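Local coordinates for protein predicted DNA-binding transcriptional regulator (PDB 7DWN) that probably binds promoter DNA as a tetrameric transcription factor of the LysR family and regulates transcription, at residues A[168-173]-A[261-266]. Numbering follows the deposited sequence.
Sequences ELLPVS and SLRLPI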
loop_
_atom_site.group_PDB
_atom_site.type_symbol
_atom_site.label_atom_id
_atom_site.label_comp_id
_atom_site.label_asym_id
_atom_site.label_seq_id
_atom_site.Cartn_x
_atom_site.Cartn_y
_atom_site.Cartn_z
ATOM N N GLU A 168 0.051 33.286 -23.183
ATOM C CA GLU A 168 1.499 33.420 -23.196
ATOM C C GLU A 168 2.030 33.686 -21.794
ATOM O O GLU A 168 1.403 34.384 -20.991
ATOM C CB GLU A 168 1.958 34.554 -24.122
ATOM C CG GLU A 168 1.440 34.475 -25.546
ATOM C CD GLU A 168 2.014 35.572 -26.423
ATOM O OE1 GLU A 168 3.011 35.314 -27.129
ATOM O OE2 GLU A 168 1.476 36.699 -26.392
ATOM N N LEU A 169 3.189 33.101 -21.512
ATOM C CA LEU A 169 4.061 33.553 -20.438
ATOM C C LEU A 169 4.834 34.768 -20.930
ATOM O O LEU A 169 5.620 34.667 -21.883
ATOM C CB LEU A 169 5.027 32.448 -20.019
ATOM C CG LEU A 169 4.440 31.198 -19.368
ATOM C CD1 LEU A 169 5.507 30.127 -19.212
ATOM C CD2 LEU A 169 3.839 31.555 -18.022
ATOM N N LEU A 170 4.593 35.913 -20.293
ATOM C CA LEU A 170 5.220 37.186 -20.608
ATOM C C LEU A 170 6.297 37.495 -19.586
ATOM O O LEU A 170 6.025 37.436 -18.374
ATOM C CB LEU A 170 4.179 38.302 -20.610
ATOM C CG LEU A 170 2.924 38.063 -21.449
ATOM C CD1 LEU A 170 1.951 39.218 -21.284
ATOM C CD2 LEU A 170 3.285 37.868 -22.911
ATOM N N PRO A 171 7.525 37.781 -20.021
ATOM C CA PRO A 171 8.559 38.249 -19.087
ATOM C C PRO A 171 8.282 39.690 -18.691
ATOM O O PRO A 171 8.255 40.587 -19.538
ATOM C CB PRO A 171 9.853 38.118 -19.896
ATOM C CG PRO A 171 9.412 38.234 -21.321
ATOM C CD PRO A 171 8.037 37.622 -21.393
ATOM N N VAL A 172 8.062 39.912 -17.398
ATOM C CA VAL A 172 7.622 41.208 -16.912
ATOM C C VAL A 172 8.510 41.676 -15.768
ATOM O O VAL A 172 9.131 40.881 -15.048
ATOM C CB VAL A 172 6.148 41.190 -16.460
ATOM C CG1 VAL A 172 5.235 40.915 -17.641
ATOM C CG2 VAL A 172 5.944 40.163 -15.360
ATOM N N SER A 173 8.545 43.004 -15.624
ATOM C CA SER A 173 9.235 43.701 -14.550
ATOM C C SER A 173 8.307 44.731 -13.926
ATOM O O SER A 173 7.372 45.228 -14.562
ATOM C CB SER A 173 10.488 44.436 -15.039
ATOM O OG SER A 173 11.329 43.589 -15.781
ATOM N N SER A 261 9.975 37.059 -29.166
ATOM C CA SER A 261 10.448 35.682 -29.103
ATOM C C SER A 261 10.611 35.190 -27.670
ATOM O O SER A 261 10.723 33.979 -27.455
ATOM C CB SER A 261 11.770 35.548 -29.858
ATOM O OG SER A 261 12.725 36.478 -29.380
ATOM N N LEU A 262 10.633 36.097 -26.691
ATOM C CA LEU A 262 10.676 35.694 -25.291
ATOM C C LEU A 262 9.295 35.370 -24.736
ATOM O O LEU A 262 9.200 34.671 -23.722
ATOM C CB LEU A 262 11.332 36.784 -24.440
ATOM C CG LEU A 262 12.807 37.077 -24.722
ATOM C CD1 LEU A 262 13.349 38.108 -23.746
ATOM C CD2 LEU A 262 13.630 35.800 -24.668
ATOM N N ARG A 263 8.233 35.863 -25.370
ATOM C CA ARG A 263 6.876 35.507 -24.969
ATOM C C ARG A 263 6.600 34.060 -25.360
ATOM O O ARG A 263 6.681 33.707 -26.541
ATOM C CB ARG A 263 5.869 36.449 -25.624
ATOM C CG ARG A 263 6.071 37.922 -25.290
ATOM C CD ARG A 263 5.010 38.783 -25.962
ATOM N NE ARG A 263 5.020 40.167 -25.491
ATOM C CZ ARG A 263 5.670 41.160 -26.090
ATOM N NH1 ARG A 263 6.371 40.927 -27.190
ATOM N NH2 ARG A 263 5.619 42.388 -25.593
ATOM N N LEU A 264 6.274 33.220 -24.377
ATOM C CA LEU A 264 6.225 31.784 -24.631
ATOM C C LEU A 264 4.794 31.277 -24.629
ATOM O O LEU A 264 4.049 31.572 -23.690
ATOM C CB LEU A 264 7.040 31.036 -23.575
ATOM C CG LEU A 264 8.498 31.474 -23.451
ATOM C CD1 LEU A 264 9.070 31.029 -22.118
ATOM C CD2 LEU A 264 9.319 30.919 -24.602
ATOM N N PRO A 265 4.365 30.508 -25.625
ATOM C CA PRO A 265 2.985 30.006 -25.612
ATOM C C PRO A 265 2.783 28.932 -24.553
ATOM O O PRO A 265 3.658 28.100 -24.307
ATOM C CB PRO A 265 2.800 29.442 -27.026
ATOM C CG PRO A 265 4.172 29.068 -27.455
ATOM C CD PRO A 265 5.089 30.096 -26.841
ATOM N N ILE A 266 1.611 28.972 -23.913
ATOM C CA ILE A 266 1.149 27.924 -23.012
ATOM C C ILE A 266 -0.325 27.676 -23.307
ATOM O O ILE A 266 -1.019 28.525 -23.866
ATOM C CB ILE A 266 1.343 28.278 -21.517
ATOM C CG1 ILE A 266 0.696 29.627 -21.186
ATOM C CG2 ILE A 266 2.820 28.274 -21.143
ATOM C CD1 ILE A 266 0.763 29.986 -19.708
#
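Ile-266 holds CG1 between its backbone N and carbonyl carbon (chi1 54°), which leaves both its CG2 and CD1 against Leu-169; Leu-169 in turn has CG beside its own N (chi1 -66°). The two side chains cross at about a right angle, with Leu-169 CG 3.8 Å from Ile-266 CG2. Arg-263 is extended from CG to NE, and Leu-170 crosses this stem obliquely, its CD2 3.6 Å from Arg-263 CD and near the guanidinium plane at its edge. Glu-168 also runs out straight beyond CG and brings OE1 to 3.4 Å from Arg-263 CB. Its OE2 nevertheless stays 5.0 Å from Arg-263 NE, so any attraction is at most long-range and the two make no salt bridge.

The backbones supply the polar link. Leu-169 and Leu-264 form an antiparallel hydrogen-bonded pair: Leu-169 N donates to Leu-264 O over 2.8 Å in the carbonyl plane, and the return bond from Leu-264 N to Leu-169 O measures 3.0 Å and is straighter (167° at the hydrogen). The ladder stops short of Leu-262, whose backbone is no longer extended; there Pro-171 CG packs on Leu-262 CB at 3.9 Å.

Leu-262 O accepts a hydrogen bond from Trp-239 NE1. The contact thus joins strands 160-174 and 264-272 in the substrate-binding domain; Leu-169, Leu-264 and Ile-266 pack against helix 201-209, while strands 238-241 and 254-256 also pair with strand 160-174.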